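Local coordinates for DNA polymerase III beta subunit (PDB 2AVT), which probably forms a ring-shaped sliding clamp that encircles DNA and tethers the replicative polymerase to its template, at residues Val129-Lys143 with Ser212-Phe226. Sequence-based numbering, arbitrary orientation.
Sequences VSTENPLILKTKLLK and SAVFTDDIETVEVFF
Lys-143 reaches from near the start of its helix to the C-terminal end of helix 205-214. Its NZ forms a salt bridge with Asp-217 OD1 (2.8 Å), approaching from above the carboxylate plane, and bonds Ser-212 O on a lone pair at 3.0 Å; a weak bond goes to Phe-215 O. The chain is extended beyond CG (chi3 -179°), which carries the ammonium into this cluster of oxygens. Beside it, Thr-139 OG1 donates to Ile-219 O at 2.7 Å from above the carbonyl plane, while its backbone N bonds Glu-220 O, so its hydroxyl and its backbone N-H together pin the helix start to the loop leading into strand 221-226.

Strand 135-138, which leads into this helix, runs antiparallel to 221-226, with paired backbone bonds between Leu-135 and Val-224 and between Leu-137 and Val-222. On the buried face Leu-137 CD1 meets Val-224 CG2, and Leu-142 CD2 comes down from the helix onto Val-222 CG2 (3.9 Å). At the far end loop 129-134 packs against the Phe-225 ring: Thr-131 lies over one face, CG2 to CZ 3.4 Å, and Pro-134 CB packs obliquely on CE1. Glu-223, next to Pro-134, is salt-bridged to Arg-234 on the adjoining strand. Strand 135-138 is the outermost strand, within this chain, of an antiparallel sheet shared by the N-terminal and central domains, and runs straight into a helix, as in the DNA-clamp fold.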
ATOM      1  N   VAL A 129     -22.075 -12.589 -27.135  1.00 55.39           N
ATOM      2  CA  VAL A 129     -22.516 -11.360 -27.779  1.00 53.68           C
ATOM      3  C   VAL A 129     -22.136 -11.421 -29.254  1.00 53.92           C
ATOM      4  O   VAL A 129     -20.989 -11.710 -29.595  1.00 52.93           O
ATOM      5  CB  VAL A 129     -21.852 -10.121 -27.146  1.00 53.74           C
ATOM      6  CG1 VAL A 129     -22.256  -8.866 -27.908  1.00 53.16           C
ATOM      7  CG2 VAL A 129     -22.257 -10.002 -25.686  1.00 52.50           C
ATOM      8  N   SER A 130     -23.103 -11.157 -30.128  1.00 54.74           N
ATOM      9  CA  SER A 130     -22.865 -11.181 -31.569  1.00 55.03           C
ATOM     10  C   SER A 130     -21.644 -10.356 -31.971  1.00 55.04           C
ATOM     11  O   SER A 130     -21.449  -9.239 -31.488  1.00 53.34           O
ATOM     12  CB  SER A 130     -24.098 -10.667 -32.307  1.00 56.20           C
ATOM     13  OG  SER A 130     -24.503  -9.415 -31.786  1.00 58.79           O
ATOM     14  N   THR A 131     -20.834 -10.914 -32.865  1.00 55.83           N
ATOM     15  CA  THR A 131     -19.624 -10.256 -33.337  1.00 57.87           C
ATOM     16  C   THR A 131     -19.824  -9.596 -34.701  1.00 59.33           C
ATOM     17  O   THR A 131     -18.868  -9.395 -35.449  1.00 60.07           O
ATOM     18  CB  THR A 131     -18.467 -11.264 -33.461  1.00 58.52           C
ATOM     19  OG1 THR A 131     -18.369 -12.030 -32.255  1.00 59.34           O
ATOM     20  CG2 THR A 131     -17.156 -10.540 -33.693  1.00 60.13           C
ATOM     21  N   GLU A 132     -21.068  -9.260 -35.026  1.00 60.46           N
ATOM     22  CA  GLU A 132     -21.365  -8.622 -36.305  1.00 60.83           C
ATOM     23  C   GLU A 132     -21.546  -7.116 -36.130  1.00 60.22           C
ATOM     24  O   GLU A 132     -22.025  -6.663 -35.094  1.00 61.31           O
ATOM     25  CB  GLU A 132     -22.628  -9.243 -36.912  1.00 61.69           C
ATOM     26  CG  GLU A 132     -23.018  -8.684 -38.269  1.00 63.86           C
ATOM     27  CD  GLU A 132     -23.998  -9.581 -39.008  1.00 64.83           C
ATOM     28  OE1 GLU A 132     -24.302 -10.682 -38.496  1.00 64.98           O
ATOM     29  OE2 GLU A 132     -24.458  -9.191 -40.102  1.00 64.96           O
ATOM     30  N   ASN A 133     -21.149  -6.347 -37.145  1.00 59.18           N
ATOM     31  CA  ASN A 133     -21.264  -4.887 -37.117  1.00 56.78           C
ATOM     32  C   ASN A 133     -20.591  -4.258 -35.901  1.00 53.92           C
ATOM     33  O   ASN A 133     -21.254  -3.744 -35.003  1.00 53.49           O
ATOM     34  CB  ASN A 133     -22.736  -4.474 -37.149  1.00 59.42           C
ATOM     35  CG  ASN A 133     -23.446  -4.959 -38.394  1.00 62.07           C
ATOM     36  OD1 ASN A 133     -23.089  -4.582 -39.512  1.00 63.07           O
ATOM     37  ND2 ASN A 133     -24.455  -5.807 -38.208  1.00 62.13           N
ATOM     38  N   PRO A 134     -19.254  -4.278 -35.874  1.00 50.73           N
ATOM     39  CA  PRO A 134     -18.452  -3.726 -34.785  1.00 48.94           C
ATOM     40  C   PRO A 134     -18.229  -2.223 -34.849  1.00 47.60           C
ATOM     41  O   PRO A 134     -18.058  -1.653 -35.932  1.00 46.42           O
ATOM     42  CB  PRO A 134     -17.142  -4.479 -34.928  1.00 50.00           C
ATOM     43  CG  PRO A 134     -17.000  -4.549 -36.416  1.00 50.74           C
ATOM     44  CD  PRO A 134     -18.395  -4.941 -36.870  1.00 50.70           C
ATOM     45  N   LEU A 135     -18.245  -1.589 -33.682  1.00 44.80           N
ATOM     46  CA  LEU A 135     -17.971  -0.165 -33.577  1.00 42.80           C
ATOM     47  C   LEU A 135     -16.489  -0.143 -33.228  1.00 42.52           C
ATOM     48  O   LEU A 135     -16.073  -0.749 -32.237  1.00 40.55           O
ATOM     49  CB  LEU A 135     -18.766   0.476 -32.443  1.00 42.20           C
ATOM     50  CG  LEU A 135     -18.262   1.871 -32.051  1.00 44.05           C
ATOM     51  CD1 LEU A 135     -18.500   2.841 -33.203  1.00 44.09           C
ATOM     52  CD2 LEU A 135     -18.965   2.354 -30.789  1.00 42.81           C
ATOM     53  N   ILE A 136     -15.687   0.535 -34.038  1.00 39.97           N
ATOM     54  CA  ILE A 136     -14.261   0.582 -33.780  1.00 40.22           C
ATOM     55  C   ILE A 136     -13.831   1.877 -33.102  1.00 39.94           C
ATOM     56  O   ILE A 136     -14.051   2.967 -33.630  1.00 42.53           O
ATOM     57  CB  ILE A 136     -13.474   0.405 -35.088  1.00 41.64           C
ATOM     58  CG1 ILE A 136     -13.897  -0.892 -35.776  1.00 41.54           C
ATOM     59  CG2 ILE A 136     -11.988   0.366 -34.799  1.00 43.01           C
ATOM     60  CD1 ILE A 136     -13.083  -1.207 -37.003  1.00 43.05           C
ATOM     61  N   LEU A 137     -13.220   1.756 -31.928  1.00 38.24           N
ATOM     62  CA  LEU A 137     -12.752   2.925 -31.188  1.00 37.05           C
ATOM     63  C   LEU A 137     -11.290   2.783 -30.802  1.00 36.70           C
ATOM     64  O   LEU A 137     -10.821   1.690 -30.493  1.00 35.95           O
ATOM     65  CB  LEU A 137     -13.578   3.128 -29.915  1.00 34.90           C
ATOM     66  CG  LEU A 137     -15.075   3.393 -30.083  1.00 37.76           C
ATOM     67  CD1 LEU A 137     -15.729   3.537 -28.715  1.00 38.14           C
ATOM     68  CD2 LEU A 137     -15.275   4.657 -30.910  1.00 38.53           C
ATOM     69  N   LYS A 138     -10.564   3.896 -30.817  1.00 37.10           N
ATOM     70  CA  LYS A 138      -9.168   3.864 -30.432  1.00 37.53           C
ATOM     71  C   LYS A 138      -9.115   3.687 -28.924  1.00 37.86           C
ATOM     72  O   LYS A 138      -9.931   4.246 -28.190  1.00 36.97           O
ATOM     73  CB  LYS A 138      -8.460   5.158 -30.834  1.00 40.85           C
ATOM     74  CG  LYS A 138      -8.356   5.348 -32.346  1.00 44.86           C
ATOM     75  CD  LYS A 138      -7.305   6.389 -32.697  1.00 49.65           C
ATOM     76  CE  LYS A 138      -7.149   6.543 -34.206  1.00 51.56           C
ATOM     77  NZ  LYS A 138      -6.062   7.507 -34.538  1.00 54.31           N
ATOM     78  N   THR A 139      -8.153   2.897 -28.470  1.00 37.35           N
ATOM     79  CA  THR A 139      -7.989   2.618 -27.055  1.00 37.20           C
ATOM     80  C   THR A 139      -7.702   3.866 -26.241  1.00 36.36           C
ATOM     81  O   THR A 139      -8.314   4.084 -25.193  1.00 34.84           O
ATOM     82  CB  THR A 139      -6.860   1.607 -26.843  1.00 35.99           C
ATOM     83  OG1 THR A 139      -7.205   0.387 -27.507  1.00 40.71           O
ATOM     84  CG2 THR A 139      -6.644   1.333 -25.366  1.00 36.97           C
ATOM     85  N   LYS A 140      -6.776   4.691 -26.712  1.00 35.20           N
ATOM     86  CA  LYS A 140      -6.449   5.894 -25.972  1.00 35.83           C
ATOM     87  C   LYS A 140      -7.634   6.850 -25.871  1.00 34.40           C
ATOM     88  O   LYS A 140      -7.746   7.600 -24.900  1.00 33.29           O
ATOM     89  CB  LYS A 140      -5.238   6.596 -26.591  1.00 39.24           C
ATOM     90  CG  LYS A 140      -3.922   5.867 -26.323  1.00 42.97           C
ATOM     91  CD  LYS A 140      -2.722   6.803 -26.459  1.00 45.05           C
ATOM     92  CE  LYS A 140      -1.435   6.152 -25.967  1.00 43.88           C
ATOM     93  NZ  LYS A 140      -1.083   4.961 -26.785  1.00 44.58           N
ATOM     94  N   LEU A 141      -8.522   6.823 -26.862  1.00 33.34           N
ATOM     95  CA  LEU A 141      -9.695   7.695 -26.820  1.00 34.10           C
ATOM     96  C   LEU A 141     -10.672   7.180 -25.764  1.00 32.74           C
ATOM     97  O   LEU A 141     -11.211   7.948 -24.970  1.00 33.50           O
ATOM     98  CB  LEU A 141     -10.401   7.734 -28.175  1.00 33.32           C
ATOM     99  CG  LEU A 141     -11.783   8.406 -28.147  1.00 37.57           C
ATOM    100  CD1 LEU A 141     -11.659   9.846 -27.657  1.00 38.03           C
ATOM    101  CD2 LEU A 141     -12.395   8.376 -29.536  1.00 39.17           C
ATOM    102  N   LEU A 142     -10.893   5.872 -25.767  1.00 30.88           N
ATOM    103  CA  LEU A 142     -11.805   5.252 -24.823  1.00 33.60           C
ATOM    104  C   LEU A 142     -11.307   5.480 -23.396  1.00 32.54           C
ATOM    105  O   LEU A 142     -12.081   5.834 -22.509  1.00 32.51           O
ATOM    106  CB  LEU A 142     -11.915   3.758 -25.135  1.00 34.89           C
ATOM    107  CG  LEU A 142     -13.203   3.031 -24.755  1.00 39.27           C
ATOM    108  CD1 LEU A 142     -14.423   3.881 -25.095  1.00 39.59           C
ATOM    109  CD2 LEU A 142     -13.244   1.706 -25.498  1.00 39.21           C
ATOM    110  N   LYS A 143     -10.009   5.306 -23.188  1.00 31.88           N
ATOM    111  CA  LYS A 143      -9.428   5.495 -21.864  1.00 33.37           C
ATOM    112  C   LYS A 143      -9.552   6.935 -21.395  1.00 33.32           C
ATOM    113  O   LYS A 143      -9.666   7.195 -20.196  1.00 32.38           O
ATOM    114  CB  LYS A 143      -7.948   5.100 -21.855  1.00 32.14           C
ATOM    115  CG  LYS A 143      -7.682   3.609 -21.904  1.00 34.20           C
ATOM    116  CD  LYS A 143      -6.231   3.336 -21.501  1.00 34.10           C
ATOM    117  CE  LYS A 143      -5.895   1.859 -21.565  1.00 35.57           C
ATOM    118  NZ  LYS A 143      -4.552   1.574 -20.964  1.00 38.94           N
ATOM    119  N   SER A 212      -9.572   0.149 -18.569  1.00 33.74           N
ATOM    120  CA  SER A 212      -8.310   0.868 -18.695  1.00 35.18           C
ATOM    121  C   SER A 212      -7.124   0.069 -18.183  1.00 35.28           C
ATOM    122  O   SER A 212      -6.021   0.147 -18.733  1.00 34.09           O
ATOM    123  CB  SER A 212      -8.387   2.202 -17.947  1.00 36.01           C
ATOM    124  OG  SER A 212      -9.301   3.082 -18.578  1.00 36.87           O
ATOM    125  N   ALA A 213      -7.353  -0.701 -17.128  1.00 34.01           N
ATOM    126  CA  ALA A 213      -6.290  -1.502 -16.544  1.00 35.02           C
ATOM    127  C   ALA A 213      -5.990  -2.747 -17.367  1.00 34.88           C
ATOM    128  O   ALA A 213      -4.848  -3.197 -17.420  1.00 37.84           O
ATOM    129  CB  ALA A 213      -6.658  -1.902 -15.107  1.00 33.77           C
ATOM    130  N   VAL A 214      -7.006  -3.292 -18.022  1.00 32.45           N
ATOM    131  CA  VAL A 214      -6.839  -4.511 -18.805  1.00 33.80           C
ATOM    132  C   VAL A 214      -6.247  -4.332 -20.205  1.00 34.40           C
ATOM    133  O   VAL A 214      -5.414  -5.132 -20.634  1.00 34.00           O
ATOM    134  CB  VAL A 214      -8.179  -5.257 -18.932  1.00 33.82           C
ATOM    135  CG1 VAL A 214      -7.992  -6.531 -19.737  1.00 33.83           C
ATOM    136  CG2 VAL A 214      -8.723  -5.577 -17.536  1.00 34.33           C
ATOM    137  N   PHE A 215      -6.690  -3.304 -20.925  1.00 33.03           N
ATOM    138  CA  PHE A 215      -6.172  -3.058 -22.263  1.00 34.41           C
ATOM    139  C   PHE A 215      -4.962  -2.127 -22.201  1.00 35.49           C
ATOM    140  O   PHE A 215      -5.095  -0.935 -21.919  1.00 35.53           O
ATOM    141  CB  PHE A 215      -7.258  -2.464 -23.169  1.00 33.15           C
ATOM    142  CG  PHE A 215      -8.350  -3.444 -23.525  1.00 35.28           C
ATOM    143  CD1 PHE A 215      -8.204  -4.305 -24.602  1.00 33.91           C
ATOM    144  CD2 PHE A 215      -9.504  -3.530 -22.761  1.00 34.72           C
ATOM    145  CE1 PHE A 215      -9.180  -5.233 -24.914  1.00 32.23           C
ATOM    146  CE2 PHE A 215     -10.486  -4.457 -23.068  1.00 34.53           C
ATOM    147  CZ  PHE A 215     -10.324  -5.309 -24.147  1.00 34.11           C
ATOM    148  N   THR A 216      -3.780  -2.689 -22.446  1.00 36.08           N
ATOM    149  CA  THR A 216      -2.544  -1.915 -22.419  1.00 35.80           C
ATOM    150  C   THR A 216      -2.440  -0.993 -23.629  1.00 36.00           C
ATOM    151  O   THR A 216      -3.040  -1.238 -24.677  1.00 34.00           O
ATOM    152  CB  THR A 216      -1.309  -2.838 -22.352  1.00 35.18           C
ATOM    153  OG1 THR A 216      -1.481  -3.940 -23.251  1.00 37.88           O
ATOM    154  CG2 THR A 216      -1.123  -3.362 -20.938  1.00 37.77           C
ATOM    155  N   ASP A 217      -1.662   0.066 -23.471  1.00 38.53           N
ATOM    156  CA  ASP A 217      -1.503   1.072 -24.510  1.00 41.26           C
ATOM    157  C   ASP A 217      -0.922   0.605 -25.833  1.00 42.44           C
ATOM    158  O   ASP A 217      -1.103   1.269 -26.853  1.00 42.38           O
ATOM    159  CB  ASP A 217      -0.709   2.241 -23.940  1.00 41.91           C
ATOM    160  CG  ASP A 217      -1.273   2.701 -22.608  1.00 43.75           C
ATOM    161  OD1 ASP A 217      -2.517   2.802 -22.515  1.00 43.05           O
ATOM    162  OD2 ASP A 217      -0.495   2.951 -21.661  1.00 42.54           O
ATOM    163  N   ASP A 218      -0.241  -0.534 -25.836  1.00 42.89           N
ATOM    164  CA  ASP A 218       0.313  -1.044 -27.081  1.00 45.48           C
ATOM    165  C   ASP A 218      -0.831  -1.497 -27.997  1.00 44.28           C
ATOM    166  O   ASP A 218      -0.628  -1.759 -29.182  1.00 44.45           O
ATOM    167  CB  ASP A 218       1.281  -2.203 -26.805  1.00 48.91           C
ATOM    168  CG  ASP A 218       0.627  -3.347 -26.059  1.00 51.88           C
ATOM    169  OD1 ASP A 218       0.033  -3.088 -24.994  1.00 54.28           O
ATOM    170  OD2 ASP A 218       0.710  -4.502 -26.528  1.00 54.31           O
ATOM    171  N   ILE A 219      -2.038  -1.576 -27.440  1.00 42.81           N
ATOM    172  CA  ILE A 219      -3.218  -1.972 -28.207  1.00 42.39           C
ATOM    173  C   ILE A 219      -3.882  -0.720 -28.770  1.00 43.31           C
ATOM    174  O   ILE A 219      -4.559   0.018 -28.048  1.00 43.21           O
ATOM    175  CB  ILE A 219      -4.237  -2.720 -27.328  1.00 43.58           C
ATOM    176  CG1 ILE A 219      -3.643  -4.051 -26.864  1.00 41.07           C
ATOM    177  CG2 ILE A 219      -5.536  -2.931 -28.103  1.00 41.67           C
ATOM    178  CD1 ILE A 219      -4.546  -4.853 -25.958  1.00 41.81           C
ATOM    179  N   GLU A 220      -3.685  -0.495 -30.064  1.00 43.27           N
ATOM    180  CA  GLU A 220      -4.212   0.678 -30.761  1.00 42.97           C
ATOM    181  C   GLU A 220      -5.731   0.889 -30.666  1.00 40.79           C
ATOM    182  O   GLU A 220      -6.190   1.970 -30.284  1.00 38.34           O
ATOM    183  CB  GLU A 220      -3.793   0.616 -32.233  1.00 45.33           C
ATOM    184  CG  GLU A 220      -3.300   1.935 -32.810  1.00 51.53           C
ATOM    185  CD  GLU A 220      -1.995   2.401 -32.183  1.00 55.02           C
ATOM    186  OE1 GLU A 220      -1.037   1.598 -32.137  1.00 57.02           O
ATOM    187  OE2 GLU A 220      -1.920   3.572 -31.746  1.00 56.95           O
ATOM    188  N   THR A 221      -6.510  -0.128 -31.022  1.00 38.71           N
ATOM    189  CA  THR A 221      -7.966  -0.008 -30.975  1.00 37.20           C
ATOM    190  C   THR A 221      -8.661  -1.280 -30.514  1.00 35.98           C
ATOM    191  O   THR A 221      -8.051  -2.341 -30.414  1.00 35.42           O
ATOM    192  CB  THR A 221      -8.552   0.312 -32.358  1.00 37.76           C
ATOM    193  OG1 THR A 221      -8.345  -0.813 -33.218  1.00 37.71           O
ATOM    194  CG2 THR A 221      -7.890   1.536 -32.965  1.00 39.63           C
ATOM    195  N   VAL A 222      -9.957  -1.156 -30.249  1.00 34.18           N
ATOM    196  CA  VAL A 222     -10.772  -2.288 -29.844  1.00 33.92           C
ATOM    197  C   VAL A 222     -12.094  -2.229 -30.598  1.00 34.78           C
ATOM    198  O   VAL A 222     -12.520  -1.167 -31.055  1.00 33.39           O
ATOM    199  CB  VAL A 222     -11.090  -2.274 -28.326  1.00 34.09           C
ATOM    200  CG1 VAL A 222      -9.846  -2.581 -27.523  1.00 33.87           C
ATOM    201  CG2 VAL A 222     -11.667  -0.924 -27.922  1.00 35.76           C
ATOM    202  N   GLU A 223     -12.728  -3.386 -30.735  1.00 35.75           N
ATOM    203  CA  GLU A 223     -14.020  -3.489 -31.383  1.00 35.94           C
ATOM    204  C   GLU A 223     -15.038  -3.557 -30.250  1.00 37.51           C
ATOM    205  O   GLU A 223     -14.843  -4.294 -29.286  1.00 36.73           O
ATOM    206  CB  GLU A 223     -14.095  -4.766 -32.213  1.00 37.98           C
ATOM    207  CG  GLU A 223     -13.112  -4.826 -33.358  1.00 40.86           C
ATOM    208  CD  GLU A 223     -13.232  -6.116 -34.139  1.00 43.81           C
ATOM    209  OE1 GLU A 223     -13.009  -7.197 -33.544  1.00 46.92           O
ATOM    210  OE2 GLU A 223     -13.552  -6.052 -35.343  1.00 45.96           O
ATOM    211  N   VAL A 224     -16.119  -2.794 -30.363  1.00 36.85           N
ATOM    212  CA  VAL A 224     -17.153  -2.775 -29.332  1.00 36.29           C
ATOM    213  C   VAL A 224     -18.457  -3.363 -29.873  1.00 38.19           C
ATOM    214  O   VAL A 224     -18.969  -2.909 -30.898  1.00 38.35           O
ATOM    215  CB  VAL A 224     -17.424  -1.325 -28.842  1.00 34.67           C
ATOM    216  CG1 VAL A 224     -18.351  -1.345 -27.635  1.00 35.47           C
ATOM    217  CG2 VAL A 224     -16.123  -0.638 -28.486  1.00 32.57           C
ATOM    218  N   PHE A 225     -18.983  -4.379 -29.191  1.00 37.82           N
ATOM    219  CA  PHE A 225     -20.230  -5.020 -29.598  1.00 37.45           C
ATOM    220  C   PHE A 225     -21.274  -4.854 -28.501  1.00 39.19           C
ATOM    221  O   PHE A 225     -20.943  -4.871 -27.312  1.00 37.65           O
ATOM    222  CB  PHE A 225     -20.015  -6.510 -29.867  1.00 35.24           C
ATOM    223  CG  PHE A 225     -18.973  -6.794 -30.903  1.00 36.62           C
ATOM    224  CD1 PHE A 225     -19.310  -6.855 -32.242  1.00 35.70           C
ATOM    225  CD2 PHE A 225     -17.649  -6.984 -30.540  1.00 34.65           C
ATOM    226  CE1 PHE A 225     -18.347  -7.100 -33.202  1.00 37.76           C
ATOM    227  CE2 PHE A 225     -16.687  -7.229 -31.491  1.00 36.06           C
ATOM    228  CZ  PHE A 225     -17.031  -7.287 -32.826  1.00 36.95           C
ATOM    229  N   PHE A 226     -22.535  -4.693 -28.897  1.00 39.33           N
ATOM    230  CA  PHE A 226     -23.601  -4.516 -27.921  1.00 39.73           C
ATOM    231  C   PHE A 226     -24.648  -5.614 -27.944  1.00 41.40           C
ATOM    232  O   PHE A 226     -24.888  -6.253 -28.966  1.00 40.98           O
ATOM    233  CB  PHE A 226     -24.333  -3.185 -28.131  1.00 39.02           C
ATOM    234  CG  PHE A 226     -23.447  -1.977 -28.108  1.00 37.84           C
ATOM    235  CD1 PHE A 226     -22.661  -1.654 -29.207  1.00 37.26           C
ATOM    236  CD2 PHE A 226     -23.429  -1.138 -27.005  1.00 37.89           C
ATOM    237  CE1 PHE A 226     -21.877  -0.510 -29.205  1.00 38.92           C
ATOM    238  CE2 PHE A 226     -22.648   0.008 -26.995  1.00 40.84           C
ATOM    239  CZ  PHE A 226     -21.870   0.323 -28.098  1.00 39.07           C
TER
HETATM  240  O   HOH W   1      -5.181   3.908 -29.162  1.00 34.84           O
HETATM  241  O   HOH W   2      -9.040   5.548 -18.208  1.00 29.72           O